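Local structure of putative beta-glucosidase (Bifidobacterium adolescentis, 5WAB) at residues Leu408-Ala413 / Asp425-Gln430; Ile337-Arg342 / Phe379-Glu384; Phe419-Leu424 / Asn450-Ser455; Thr343-Gly348 / Ser469-Gln474; Asp402-Phe407 / Lys442-Val447. The protein hydrolyses beta-glucosidic linkages as a member of glycoside hydrolase family 3, and may also remove terminal arabinopyranose from ginsenosides. One frame throughout, in Å; residues are numbered along the deposited sequence.

Contact 1: residues Leu408-Ala413 / Asp425-Gln430; sequences LGLPEA and DIPAKQ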
# COMPACT_ATOMS: atom_id res chain seq x y z
N LEU A 408 6.10 0.79 -22.54
CA LEU A 408 7.36 0.31 -21.99
C LEU A 408 7.15 -0.15 -20.55
O LEU A 408 6.08 0.02 -19.96
CB LEU A 408 8.41 1.41 -22.07
CG LEU A 408 8.49 2.08 -23.44
CD1 LEU A 408 9.43 3.29 -23.42
CD2 LEU A 408 8.91 1.06 -24.50
N GLY A 409 8.21 -0.70 -19.96
CA GLY A 409 8.13 -1.10 -18.58
C GLY A 409 8.90 -2.37 -18.32
O GLY A 409 9.76 -2.78 -19.10
N LEU A 410 8.57 -3.00 -17.19
CA LEU A 410 9.30 -4.16 -16.69
C LEU A 410 8.61 -5.44 -17.12
O LEU A 410 7.41 -5.59 -16.84
CB LEU A 410 9.40 -4.10 -15.18
CG LEU A 410 10.00 -2.83 -14.57
CD1 LEU A 410 9.94 -2.91 -13.05
CD2 LEU A 410 11.43 -2.65 -15.05
N PRO A 411 9.28 -6.36 -17.80
CA PRO A 411 8.71 -7.69 -17.99
C PRO A 411 8.70 -8.44 -16.67
O PRO A 411 9.30 -8.01 -15.68
CB PRO A 411 9.65 -8.35 -19.00
CG PRO A 411 10.48 -7.24 -19.55
CD PRO A 411 10.58 -6.22 -18.47
N GLU A 412 8.02 -9.59 -16.66
CA GLU A 412 7.85 -10.33 -15.41
C GLU A 412 9.19 -10.76 -14.82
O GLU A 412 9.37 -10.74 -13.59
CB GLU A 412 6.96 -11.55 -15.64
CG GLU A 412 5.47 -11.24 -15.70
CD GLU A 412 4.62 -12.49 -15.57
OE1 GLU A 412 5.18 -13.61 -15.60
OE2 GLU A 412 3.38 -12.36 -15.44
N ALA A 413 10.15 -11.13 -15.67
CA ALA A 413 11.46 -11.57 -15.18
C ALA A 413 12.27 -10.43 -14.57
O ALA A 413 13.20 -10.69 -13.81
CB ALA A 413 12.25 -12.24 -16.30
N ASP A 425 16.06 0.87 -13.42
CA ASP A 425 15.92 1.15 -14.84
C ASP A 425 15.01 0.13 -15.52
O ASP A 425 14.92 -1.03 -15.11
CB ASP A 425 17.29 1.16 -15.52
CG ASP A 425 18.26 2.15 -14.89
OD1 ASP A 425 17.80 3.18 -14.35
OD2 ASP A 425 19.48 1.90 -14.91
N ILE A 426 14.32 0.58 -16.56
CA ILE A 426 13.59 -0.29 -17.49
C ILE A 426 14.62 -0.93 -18.41
O ILE A 426 15.77 -0.48 -18.46
CB ILE A 426 12.52 0.49 -18.26
CG1 ILE A 426 13.19 1.45 -19.26
CG2 ILE A 426 11.60 1.22 -17.29
CD1 ILE A 426 12.21 2.16 -20.17
N PRO A 427 14.28 -2.00 -19.14
CA PRO A 427 15.27 -2.65 -20.00
C PRO A 427 15.91 -1.68 -21.00
O PRO A 427 15.24 -0.82 -21.58
CB PRO A 427 14.47 -3.74 -20.71
CG PRO A 427 13.40 -4.09 -19.74
CD PRO A 427 13.03 -2.79 -19.07
N ALA A 428 17.22 -1.84 -21.20
CA ALA A 428 18.00 -0.92 -22.02
C ALA A 428 17.59 -0.95 -23.49
O ALA A 428 17.63 0.08 -24.17
CB ALA A 428 19.49 -1.23 -21.89
N LYS A 429 17.21 -2.13 -24.00
CA LYS A 429 16.79 -2.20 -25.40
C LYS A 429 15.48 -1.45 -25.63
O LYS A 429 15.23 -0.98 -26.75
CB LYS A 429 16.69 -3.66 -25.84
CG LYS A 429 15.68 -4.50 -25.08
CD LYS A 429 15.70 -5.94 -25.58
CE LYS A 429 14.67 -6.79 -24.86
NZ LYS A 429 14.65 -8.19 -25.37
N GLN A 430 14.64 -1.33 -24.60
CA GLN A 430 13.44 -0.49 -24.70
C GLN A 430 13.80 0.99 -24.75
O GLN A 430 13.11 1.78 -25.41
CB GLN A 430 12.50 -0.76 -23.54
CG GLN A 430 12.00 -2.18 -23.46
CD GLN A 430 10.99 -2.36 -22.35
OE1 GLN A 430 10.38 -1.39 -21.90
NE2 GLN A 430 10.82 -3.59 -21.89
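Gly409 and Ile426 bring the two backbones together, with their CA atoms 5.6 Å apart. Segment 408-413 runs off the end of a strand. Segment 425-430 turns into a helix, with Pro427 at its N-cap. Gly409 has phi 144° and psi -161°, where a side chain would press on the carbonyl oxygen of Leu408. The amide of Gln430 meets the backbone of Gly409. Gln430 OE1 accepts from Gly409 N at 3.0 Å, in the plane of the amide carbonyl and on a lone pair. Gln430 NE2 gives a weak second bond to Gly409 O at 3.1 Å. One flat group thus engages both the N-H and the C=O of one residue, which limits its rotation. Gln430 is extended beyond CG and runs alongside Leu408 in the opposite direction, with Leu408 CB 3.4 Å from Gln430 OE1. The two proline rings touch through Pro411 CD and Pro427 CG, 3.8 Å apart. Pro427 CD also lies against Gly409 O, at 3.3 Å. Leu410 CD2 rests near Ile426 CA at 4.0 Å. The contact lies in the beta-alpha-beta unit of strand 403-409, helix 428-438 and strand 444-449, where it ties the end of the first strand to the first turn of the helix.

Contact 2: residues Ile337-Arg342 / Phe379-Glu384; sequences IGEFAR and FTLDLE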
# COMPACT_ATOMS: atom_id res chain seq x y z
N ILE A 337 3.27 1.02 -30.27
CA ILE A 337 4.54 0.31 -30.26
C ILE A 337 4.80 -0.23 -28.86
O ILE A 337 4.57 0.47 -27.86
CB ILE A 337 5.71 1.21 -30.72
CG1 ILE A 337 5.46 1.74 -32.13
CG2 ILE A 337 7.03 0.46 -30.68
CD1 ILE A 337 6.56 2.65 -32.62
N GLY A 338 5.27 -1.47 -28.78
CA GLY A 338 5.59 -2.08 -27.49
C GLY A 338 4.73 -3.31 -27.28
O GLY A 338 3.50 -3.27 -27.37
N GLU A 339 5.40 -4.42 -26.97
CA GLU A 339 4.72 -5.70 -26.80
C GLU A 339 3.74 -5.68 -25.63
O GLU A 339 2.83 -6.52 -25.58
CB GLU A 339 5.76 -6.82 -26.61
CG GLU A 339 5.20 -8.23 -26.55
CD GLU A 339 4.39 -8.58 -27.78
OE1 GLU A 339 4.79 -8.16 -28.89
OE2 GLU A 339 3.37 -9.29 -27.64
N PHE A 340 3.90 -4.75 -24.69
CA PHE A 340 2.96 -4.64 -23.58
C PHE A 340 1.55 -4.33 -24.07
O PHE A 340 0.57 -4.66 -23.39
CB PHE A 340 3.41 -3.55 -22.60
CG PHE A 340 4.69 -3.87 -21.88
CD1 PHE A 340 4.71 -4.80 -20.86
CD2 PHE A 340 5.86 -3.21 -22.21
CE1 PHE A 340 5.89 -5.09 -20.18
CE2 PHE A 340 7.04 -3.49 -21.53
CZ PHE A 340 7.05 -4.43 -20.52
N ALA A 341 1.43 -3.71 -25.24
CA ALA A 341 0.10 -3.38 -25.77
C ALA A 341 -0.64 -4.62 -26.25
O ALA A 341 -1.87 -4.65 -26.23
CB ALA A 341 0.22 -2.37 -26.90
N ARG A 342 0.08 -5.65 -26.70
CA ARG A 342 -0.54 -6.90 -27.11
C ARG A 342 -0.49 -7.96 -26.02
O ARG A 342 -1.47 -8.69 -25.84
CB ARG A 342 0.11 -7.42 -28.39
CG ARG A 342 -0.49 -8.71 -28.91
CD ARG A 342 0.14 -9.12 -30.21
NE ARG A 342 1.60 -9.05 -30.18
CZ ARG A 342 2.36 -9.39 -31.21
NH1 ARG A 342 1.80 -9.82 -32.34
NH2 ARG A 342 3.68 -9.30 -31.13
N PHE A 379 9.97 -4.64 -29.45
CA PHE A 379 10.90 -5.38 -28.61
C PHE A 379 10.17 -6.59 -28.04
O PHE A 379 8.95 -6.72 -28.15
CB PHE A 379 11.46 -4.49 -27.49
CG PHE A 379 10.40 -3.85 -26.63
CD1 PHE A 379 9.95 -4.47 -25.48
CD2 PHE A 379 9.85 -2.63 -26.99
CE1 PHE A 379 8.98 -3.88 -24.69
CE2 PHE A 379 8.87 -2.04 -26.20
CZ PHE A 379 8.44 -2.66 -25.06
N THR A 380 10.94 -7.49 -27.44
CA THR A 380 10.39 -8.67 -26.80
C THR A 380 10.42 -8.52 -25.28
O THR A 380 11.21 -7.74 -24.73
CB THR A 380 11.16 -9.92 -27.23
OG1 THR A 380 12.56 -9.72 -27.00
CG2 THR A 380 10.92 -10.19 -28.70
N LEU A 381 9.54 -9.26 -24.61
CA LEU A 381 9.42 -9.20 -23.16
C LEU A 381 10.37 -10.15 -22.46
O LEU A 381 10.07 -10.63 -21.36
CB LEU A 381 7.98 -9.46 -22.74
CG LEU A 381 6.95 -8.46 -23.28
CD1 LEU A 381 5.55 -8.73 -22.74
CD2 LEU A 381 7.38 -7.02 -23.00
N ASP A 382 11.51 -10.45 -23.06
CA ASP A 382 12.51 -11.34 -22.51
C ASP A 382 13.83 -10.59 -22.34
O ASP A 382 13.95 -9.41 -22.67
CB ASP A 382 12.70 -12.58 -23.39
CG ASP A 382 12.87 -12.25 -24.85
OD1 ASP A 382 13.48 -11.21 -25.18
OD2 ASP A 382 12.40 -13.05 -25.69
N LEU A 383 14.82 -11.31 -21.81
CA LEU A 383 16.16 -10.78 -21.62
C LEU A 383 17.03 -10.90 -22.87
O LEU A 383 18.21 -10.52 -22.82
CB LEU A 383 16.84 -11.51 -20.45
N GLU A 384 16.48 -11.42 -23.97
CA GLU A 384 17.23 -11.55 -25.20
C GLU A 384 17.70 -10.17 -25.69
O GLU A 384 17.08 -9.15 -25.38
CB GLU A 384 16.37 -12.22 -26.28
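Glu339 and Leu381 meet where two loops leave neighbouring strands of the alpha/beta sandwich in the family 3 C-terminal domain. The loops follow strands 334-337 and 373-376. Glu339 CB starts 3.5 Å from Phe379 O. Glu339 CG then crosses Leu381 at about a right angle, 3.7 Å from Leu381 CG. Here the chain bends (chi2 57°) and carries the carboxylate away from segment 379-384. The carboxylate ends on Arg342, which grips it side-on with NE and NH2. Arg342 NH2 reaches the syn lone pair of Glu339 OE1 at 2.7 Å, almost in the guanidinium plane. The bond from Arg342 NE to Glu339 OE2 is longer, 3.1 Å. Thr343 OG1 is a further partner of OE2. An alanine at Glu339 would remove the CG that lies on Leu381 and would probably leave the Arg342 guanidinium without its charged mate and freer to turn. Apart from the carboxylate, the side chains that meet here are apolar. Phe379 CE2 lies 3.5 Å from Gly338 CA. The rings of Phe340 and Phe379 meet obliquely, with Phe340 CE2 near the plane of the Phe379 ring, at its edge. Helix 428-438 adds Gln430 and Leu433 against Phe379. Leu381 CD2 makes a CH-pi contact over one face of the Phe340 ring, 3.7 Å from the ring centroid and 16° off its normal.

Contact 3: residues Phe419-Leu424 / Asn450-Ser455; sequences FDRETL and NGSVVS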
# COMPACT_ATOMS: atom_id res chain seq x y z
N PHE A 419 12.35 -12.03 -5.05
CA PHE A 419 13.61 -11.32 -5.22
C PHE A 419 13.37 -9.82 -5.15
O PHE A 419 12.33 -9.32 -5.57
CB PHE A 419 14.27 -11.69 -6.55
CG PHE A 419 14.85 -13.07 -6.57
CD1 PHE A 419 15.95 -13.39 -5.78
CD2 PHE A 419 14.27 -14.07 -7.34
CE1 PHE A 419 16.48 -14.67 -5.79
CE2 PHE A 419 14.80 -15.35 -7.35
CZ PHE A 419 15.90 -15.65 -6.57
N ASP A 420 14.36 -9.11 -4.63
CA ASP A 420 14.40 -7.66 -4.73
C ASP A 420 15.08 -7.25 -6.03
O ASP A 420 16.02 -7.91 -6.48
CB ASP A 420 15.13 -7.05 -3.54
CG ASP A 420 14.49 -7.40 -2.21
OD1 ASP A 420 13.24 -7.39 -2.12
OD2 ASP A 420 15.23 -7.68 -1.25
N ARG A 421 14.62 -6.15 -6.62
CA ARG A 421 15.29 -5.62 -7.80
C ARG A 421 16.69 -5.14 -7.43
O ARG A 421 17.00 -4.84 -6.28
CB ARG A 421 14.47 -4.48 -8.40
CG ARG A 421 13.29 -4.95 -9.23
CD ARG A 421 12.20 -3.91 -9.28
NE ARG A 421 12.52 -2.73 -10.07
CZ ARG A 421 12.14 -1.50 -9.74
NH1 ARG A 421 11.46 -1.28 -8.62
NH2 ARG A 421 12.46 -0.48 -10.52
N GLU A 422 17.55 -5.09 -8.44
CA GLU A 422 18.88 -4.53 -8.29
C GLU A 422 19.08 -3.24 -9.07
O GLU A 422 20.15 -2.62 -8.95
CB GLU A 422 19.94 -5.56 -8.69
CG GLU A 422 20.05 -6.70 -7.68
CD GLU A 422 21.09 -7.73 -8.05
OE1 GLU A 422 21.55 -7.72 -9.21
OE2 GLU A 422 21.45 -8.54 -7.18
N THR A 423 18.11 -2.84 -9.88
CA THR A 423 18.16 -1.58 -10.61
C THR A 423 16.75 -1.02 -10.69
O THR A 423 15.76 -1.77 -10.66
CB THR A 423 18.74 -1.76 -12.01
OG1 THR A 423 18.76 -0.49 -12.69
CG2 THR A 423 17.90 -2.75 -12.81
N LEU A 424 16.66 0.30 -10.82
CA LEU A 424 15.39 0.96 -11.06
C LEU A 424 15.07 1.08 -12.55
O LEU A 424 13.92 1.33 -12.90
CB LEU A 424 15.36 2.35 -10.41
CG LEU A 424 15.33 2.36 -8.88
CD1 LEU A 424 15.34 3.78 -8.32
CD2 LEU A 424 14.12 1.59 -8.38
N ASN A 450 4.80 -1.39 -14.59
CA ASN A 450 5.81 -1.76 -13.62
C ASN A 450 5.17 -1.92 -12.25
O ASN A 450 4.25 -1.18 -11.90
CB ASN A 450 6.93 -0.71 -13.57
CG ASN A 450 6.40 0.70 -13.53
OD1 ASN A 450 5.54 1.07 -14.34
ND2 ASN A 450 6.88 1.50 -12.59
N GLY A 451 5.65 -2.91 -11.49
CA GLY A 451 5.15 -3.13 -10.14
C GLY A 451 5.70 -2.18 -9.10
O GLY A 451 5.06 -1.98 -8.07
N SER A 452 6.88 -1.60 -9.34
CA SER A 452 7.46 -0.63 -8.42
C SER A 452 8.19 0.43 -9.23
O SER A 452 8.27 0.35 -10.46
CB SER A 452 8.38 -1.31 -7.41
OG SER A 452 8.73 -0.40 -6.38
N VAL A 453 8.72 1.43 -8.53
CA VAL A 453 9.27 2.62 -9.17
C VAL A 453 10.32 2.23 -10.20
O VAL A 453 11.24 1.47 -9.92
CB VAL A 453 9.87 3.57 -8.12
CG1 VAL A 453 10.76 4.59 -8.78
CG2 VAL A 453 8.78 4.29 -7.37
N VAL A 454 10.18 2.78 -11.41
CA VAL A 454 11.24 2.74 -12.40
C VAL A 454 11.75 4.16 -12.60
O VAL A 454 11.03 5.14 -12.38
CB VAL A 454 10.77 2.12 -13.74
CG1 VAL A 454 10.27 0.70 -13.53
CG2 VAL A 454 9.71 3.00 -14.40
N SER A 455 13.01 4.27 -12.99
CA SER A 455 13.58 5.56 -13.32
C SER A 455 12.97 6.10 -14.60
O SER A 455 12.68 5.34 -15.54
CB SER A 455 15.09 5.44 -13.46
OG SER A 455 15.41 4.37 -14.33
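The carbonyl oxygen of Leu424 is gripped from two directions. Ser455 N across the contact donates to Leu424 O at 3.1 Å, from well above the carbonyl plane. Arg421 NH2, from the same loop as Leu424, adds a weak bond to this oxygen at 3.3 Å, with the oxygen at the edge of the guanidinium. The CA-H of Val454 also points at Leu424 O, with the CA atom 3.1 Å away. One residue before Val454, Val453 O lies at the edge of the same guanidinium. Arg421 NH1 makes a weak bond to Val453 O at 3.0 Å. Arg421 NH2 is modelled still nearer to Val453 O, but the distance is too short to be trusted. A bend at chi3 (71°) helps turn the arginine head toward these two oxygens. The segments are loops that follow strands 403-409 and 444-449 in the alpha/beta sandwich of the C-terminal domain. They also reach the N-terminal TIM-barrel domain: Arg421 shares a backbone bond with Leu117, and the Asp420 carboxylate meets Gly119, Glu161 and Thr162. In family 3 glucosidases the active site commonly lies between these two domains. Ser452 CB packs 3.3 Å from Arg421 NH1, while Ser452 OG bonds to Pro116 O and Gln496. Leu424 CD2 presses close to Val453 O, at 3.3 Å. Leu424 and Val453 both also touch Pro499 of strand 498-499.

Contact 4: residues Thr343-Gly348 / Ser469-Gln474; sequences TPRYQG and SWLLGQ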
# COMPACT_ATOMS: atom_id res chain seq x y z
N THR A 343 0.61 -8.07 -25.28
CA THR A 343 0.73 -9.00 -24.16
C THR A 343 0.85 -8.18 -22.89
O THR A 343 1.96 -7.82 -22.47
CB THR A 343 1.95 -9.92 -24.33
OG1 THR A 343 1.94 -10.49 -25.64
CG2 THR A 343 1.91 -11.02 -23.28
N PRO A 344 -0.27 -7.83 -22.25
CA PRO A 344 -0.21 -6.88 -21.14
C PRO A 344 0.41 -7.48 -19.89
O PRO A 344 0.27 -8.67 -19.61
CB PRO A 344 -1.68 -6.52 -20.91
CG PRO A 344 -2.42 -7.72 -21.38
CD PRO A 344 -1.65 -8.25 -22.55
N ARG A 345 1.10 -6.63 -19.14
CA ARG A 345 1.55 -6.94 -17.79
C ARG A 345 0.67 -6.16 -16.83
O ARG A 345 0.74 -4.93 -16.76
CB ARG A 345 3.03 -6.61 -17.59
CG ARG A 345 3.44 -6.82 -16.14
CD ARG A 345 4.89 -7.23 -15.99
NE ARG A 345 5.16 -7.63 -14.62
CZ ARG A 345 5.39 -6.78 -13.62
NH1 ARG A 345 5.36 -5.48 -13.84
NH2 ARG A 345 5.62 -7.24 -12.40
N TYR A 346 -0.17 -6.88 -16.07
CA TYR A 346 -1.19 -6.26 -15.26
C TYR A 346 -1.27 -6.78 -13.83
O TYR A 346 -2.13 -6.31 -13.07
CB TYR A 346 -2.57 -6.45 -15.91
CG TYR A 346 -2.99 -7.90 -16.02
CD1 TYR A 346 -2.52 -8.70 -17.05
CD2 TYR A 346 -3.85 -8.47 -15.09
CE1 TYR A 346 -2.90 -10.03 -17.16
CE2 TYR A 346 -4.23 -9.80 -15.19
CZ TYR A 346 -3.75 -10.57 -16.23
OH TYR A 346 -4.12 -11.89 -16.34
N GLN A 347 -0.40 -7.71 -13.43
CA GLN A 347 -0.37 -8.18 -12.04
C GLN A 347 1.04 -8.69 -11.74
O GLN A 347 1.98 -8.46 -12.51
CB GLN A 347 -1.44 -9.26 -11.80
CG GLN A 347 -1.39 -10.44 -12.75
CD GLN A 347 -2.34 -11.56 -12.33
OE1 GLN A 347 -2.54 -11.82 -11.14
NE2 GLN A 347 -2.93 -12.24 -13.32
N GLY A 348 1.18 -9.38 -10.62
CA GLY A 348 2.48 -9.89 -10.20
C GLY A 348 2.69 -11.35 -10.56
O GLY A 348 3.14 -11.68 -11.66
N SER A 469 1.26 3.86 -15.40
CA SER A 469 0.04 3.09 -15.18
C SER A 469 0.25 1.90 -14.25
O SER A 469 -0.69 1.13 -14.05
CB SER A 469 -0.52 2.60 -16.52
OG SER A 469 0.40 1.77 -17.20
N TRP A 470 1.45 1.74 -13.69
CA TRP A 470 1.78 0.68 -12.74
C TRP A 470 1.29 -0.69 -13.21
O TRP A 470 1.65 -1.15 -14.30
CB TRP A 470 1.18 0.99 -11.37
CG TRP A 470 1.63 2.30 -10.80
CD1 TRP A 470 0.91 3.44 -10.71
CD2 TRP A 470 2.92 2.59 -10.24
NE1 TRP A 470 1.66 4.43 -10.12
CE2 TRP A 470 2.90 3.93 -9.82
CE3 TRP A 470 4.09 1.84 -10.05
CZ2 TRP A 470 3.99 4.55 -9.23
CZ3 TRP A 470 5.18 2.45 -9.45
CH2 TRP A 470 5.12 3.80 -9.05
N LEU A 471 0.47 -1.34 -12.39
CA LEU A 471 -0.25 -2.55 -12.75
C LEU A 471 -1.73 -2.28 -12.56
O LEU A 471 -2.16 -1.87 -11.48
CB LEU A 471 0.20 -3.75 -11.91
CG LEU A 471 1.67 -4.20 -12.05
CD1 LEU A 471 1.99 -5.36 -11.11
CD2 LEU A 471 1.99 -4.57 -13.49
N LEU A 472 -2.52 -2.53 -13.61
CA LEU A 472 -3.90 -2.07 -13.68
C LEU A 472 -4.93 -3.17 -13.44
O LEU A 472 -6.11 -2.85 -13.31
CB LEU A 472 -4.17 -1.41 -15.04
CG LEU A 472 -3.38 -0.14 -15.33
CD1 LEU A 472 -3.56 0.27 -16.78
CD2 LEU A 472 -3.81 0.98 -14.41
N GLY A 473 -4.52 -4.43 -13.40
CA GLY A 473 -5.47 -5.51 -13.26
C GLY A 473 -6.10 -5.89 -14.59
O GLY A 473 -5.65 -5.48 -15.67
N GLN A 474 -7.17 -6.67 -14.51
CA GLN A 474 -7.75 -7.27 -15.71
C GLN A 474 -8.44 -6.24 -16.61
O GLN A 474 -8.68 -6.54 -17.78
CB GLN A 474 -8.75 -8.37 -15.34
CG GLN A 474 -10.07 -7.86 -14.79
CD GLN A 474 -11.04 -8.98 -14.50
OE1 GLN A 474 -10.64 -10.05 -14.04
NE2 GLN A 474 -12.31 -8.76 -14.78
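The Arg345 guanidinium takes Leu471 CD2 over one face, with Leu471 CD2 3.5 Å from Arg345 NH1. Gln347 O lies over the same face, away from its centre. The salt-bridge partner of Arg345 NH1 is Glu415. The Tyr346 ring has Gln347 CG over one face, while Gly473 C and Gln474 N approach it obliquely. Both segments are loops of the alpha/beta sandwich, after strands 334-337 and 465-468, and their touching parts run 102° apart. The fork of Leu471 fills the bend of segment 343-348. Its CD1 branch meets Gln347 O at 3.4 Å, and its CD2 branch also lies 3.5 Å from Arg345 O. Tyr346 CG stands between its own N and carbonyl carbon (chi1 63°), which lays the ring beside Gly473. Tyr346 CB is only 3.2 Å from Gly473 O. The cross-contact hydrogen bond runs from Gly473 N to Tyr346 O, 3.1 Å long, in the carbonyl plane and on a lone pair of that oxygen.

Contact 5: residues Asp402-Phe407 / Lys442-Val447; sequences DVVLMF and KNIVVV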
# COMPACT_ATOMS: atom_id res chain seq x y z
N ASP A 402 0.28 10.36 -36.53
CA ASP A 402 0.14 11.61 -35.78
C ASP A 402 0.76 11.48 -34.40
O ASP A 402 1.58 12.31 -34.00
CB ASP A 402 -1.35 11.97 -35.66
CG ASP A 402 -1.98 12.34 -36.98
OD1 ASP A 402 -1.26 12.84 -37.88
OD2 ASP A 402 -3.20 12.13 -37.12
N VAL A 403 0.39 10.43 -33.67
CA VAL A 403 0.88 10.20 -32.32
C VAL A 403 1.30 8.74 -32.21
O VAL A 403 0.65 7.85 -32.78
CB VAL A 403 -0.19 10.53 -31.25
CG1 VAL A 403 0.39 10.43 -29.85
CG2 VAL A 403 -0.77 11.91 -31.49
N VAL A 404 2.39 8.48 -31.50
CA VAL A 404 2.87 7.13 -31.24
C VAL A 404 2.68 6.87 -29.75
O VAL A 404 3.21 7.60 -28.91
CB VAL A 404 4.32 6.92 -31.69
CG1 VAL A 404 5.20 8.05 -31.25
CG2 VAL A 404 4.85 5.59 -31.17
N LEU A 405 1.90 5.84 -29.44
CA LEU A 405 1.70 5.37 -28.07
C LEU A 405 2.65 4.20 -27.83
O LEU A 405 2.40 3.08 -28.30
CB LEU A 405 0.24 4.97 -27.85
CG LEU A 405 -0.77 6.09 -28.10
CD1 LEU A 405 -2.20 5.59 -27.92
CD2 LEU A 405 -0.48 7.27 -27.20
N MET A 406 3.74 4.46 -27.12
CA MET A 406 4.76 3.45 -26.87
C MET A 406 4.60 2.91 -25.46
O MET A 406 4.63 3.67 -24.49
CB MET A 406 6.16 4.02 -27.04
CG MET A 406 7.23 2.96 -26.98
SD MET A 406 8.80 3.62 -27.49
CE MET A 406 8.34 4.26 -29.10
N PHE A 407 4.47 1.59 -25.35
CA PHE A 407 4.23 0.92 -24.07
C PHE A 407 5.51 0.25 -23.60
O PHE A 407 5.97 -0.72 -24.21
CB PHE A 407 3.08 -0.08 -24.20
CG PHE A 407 1.73 0.57 -24.35
CD1 PHE A 407 1.37 1.20 -25.53
CD2 PHE A 407 0.83 0.56 -23.31
CE1 PHE A 407 0.14 1.79 -25.68
CE2 PHE A 407 -0.41 1.15 -23.44
CZ PHE A 407 -0.76 1.77 -24.63
N LYS A 442 8.60 12.93 -32.83
CA LYS A 442 8.76 13.46 -31.49
C LYS A 442 7.47 13.41 -30.68
O LYS A 442 7.52 13.56 -29.45
CB LYS A 442 9.28 14.90 -31.55
CG LYS A 442 10.17 15.17 -32.77
CD LYS A 442 11.16 16.30 -32.53
CE LYS A 442 12.41 15.80 -31.82
NZ LYS A 442 13.18 14.83 -32.65
N ASN A 443 6.33 13.18 -31.33
CA ASN A 443 5.04 13.14 -30.64
C ASN A 443 4.85 11.74 -30.07
O ASN A 443 4.12 10.90 -30.61
CB ASN A 443 3.91 13.51 -31.59
CG ASN A 443 3.94 14.96 -31.98
OD1 ASN A 443 4.23 15.83 -31.15
ND2 ASN A 443 3.64 15.25 -33.24
N ILE A 444 5.54 11.49 -28.96
CA ILE A 444 5.57 10.18 -28.31
C ILE A 444 4.88 10.29 -26.96
O ILE A 444 5.14 11.22 -26.19
CB ILE A 444 7.00 9.67 -28.15
CG1 ILE A 444 7.71 9.61 -29.50
CG2 ILE A 444 7.00 8.30 -27.48
CD1 ILE A 444 9.09 9.02 -29.45
N VAL A 445 3.98 9.35 -26.68
CA VAL A 445 3.46 9.12 -25.34
C VAL A 445 3.94 7.76 -24.88
O VAL A 445 3.68 6.74 -25.53
CB VAL A 445 1.92 9.21 -25.29
CG1 VAL A 445 1.44 9.07 -23.85
CG2 VAL A 445 1.44 10.52 -25.88
N VAL A 446 4.66 7.73 -23.76
CA VAL A 446 5.14 6.50 -23.15
C VAL A 446 4.19 6.11 -22.02
O VAL A 446 3.92 6.92 -21.12
CB VAL A 446 6.58 6.65 -22.65
CG1 VAL A 446 6.97 5.49 -21.75
CG2 VAL A 446 7.53 6.75 -23.83
N VAL A 447 3.66 4.89 -22.07
CA VAL A 447 2.85 4.32 -20.99
C VAL A 447 3.68 3.25 -20.29
O VAL A 447 4.16 2.30 -20.93
CB VAL A 447 1.54 3.73 -21.52
CG1 VAL A 447 0.71 3.16 -20.37
CG2 VAL A 447 0.75 4.78 -22.29
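Phe407 and Val447 lie side by side at one end of a parallel strand pair in the central sheet of the alpha/beta sandwich. The strands, 403-409 and 444-449, are the two arms of a beta-alpha-beta crossover through helix 428-438. Phe407 CG is anti to the carbonyl carbon (chi1 -72°), and the ring leans over its neighbour. Val447 CB sits over the face of the Phe407 ring, 4.0 Å from its centroid. A serine in place of Phe407 would probably open a gap beside Val447 and deprive Leu480 of helix 476-484 of an apolar partner. On the same side of the sheet, Val445 CG2 rests over the groove where Leu405 CD2 (4.0 Å) and Val403 CG1 (4.1 Å) meet. Leu405 CD2 comes closer to Val445 CB, at 3.6 Å. The other side faces helix 428-438. There Met406 CB lies over the shallow groove between Ile444 CG2 and Val446 CG2, 4.4 Å from each. With chi1 at 46°, Val404 CG1 is wedged over its own backbone and comes to 3.4 Å from Ile444 CG1, a tight fit. Ile444 fills the space toward Leu434, Val437 and Ala438. Backbone bonds alternate between the strands, among them Val445 N to Val404 O, 2.9 Å long and nearly straight at 174°.

How the contacts relate
All five contacts are mainly buried in the C-terminal domain. Contact 5 is the sheet core, with regular backbone bonds and branched apolar side chains; only its Asp402 and Asn443 end is exposed. Contact 1 continues the same strand 403-409, and Leu408 N still bonds to Val447 O. Contacts 1 to 4 use loops or a helix start. Side chains make polar bonds across contacts 1 and 3, while contact 4 has a single backbone bond. Contact 2 holds by apolar contact, with a salt bridge within its first loop, and Lys429 of contact 1 bonds to its second loop. Contact 4 spans the longest sequence gap and joins contact 3 through Asn450 N and Trp470 O.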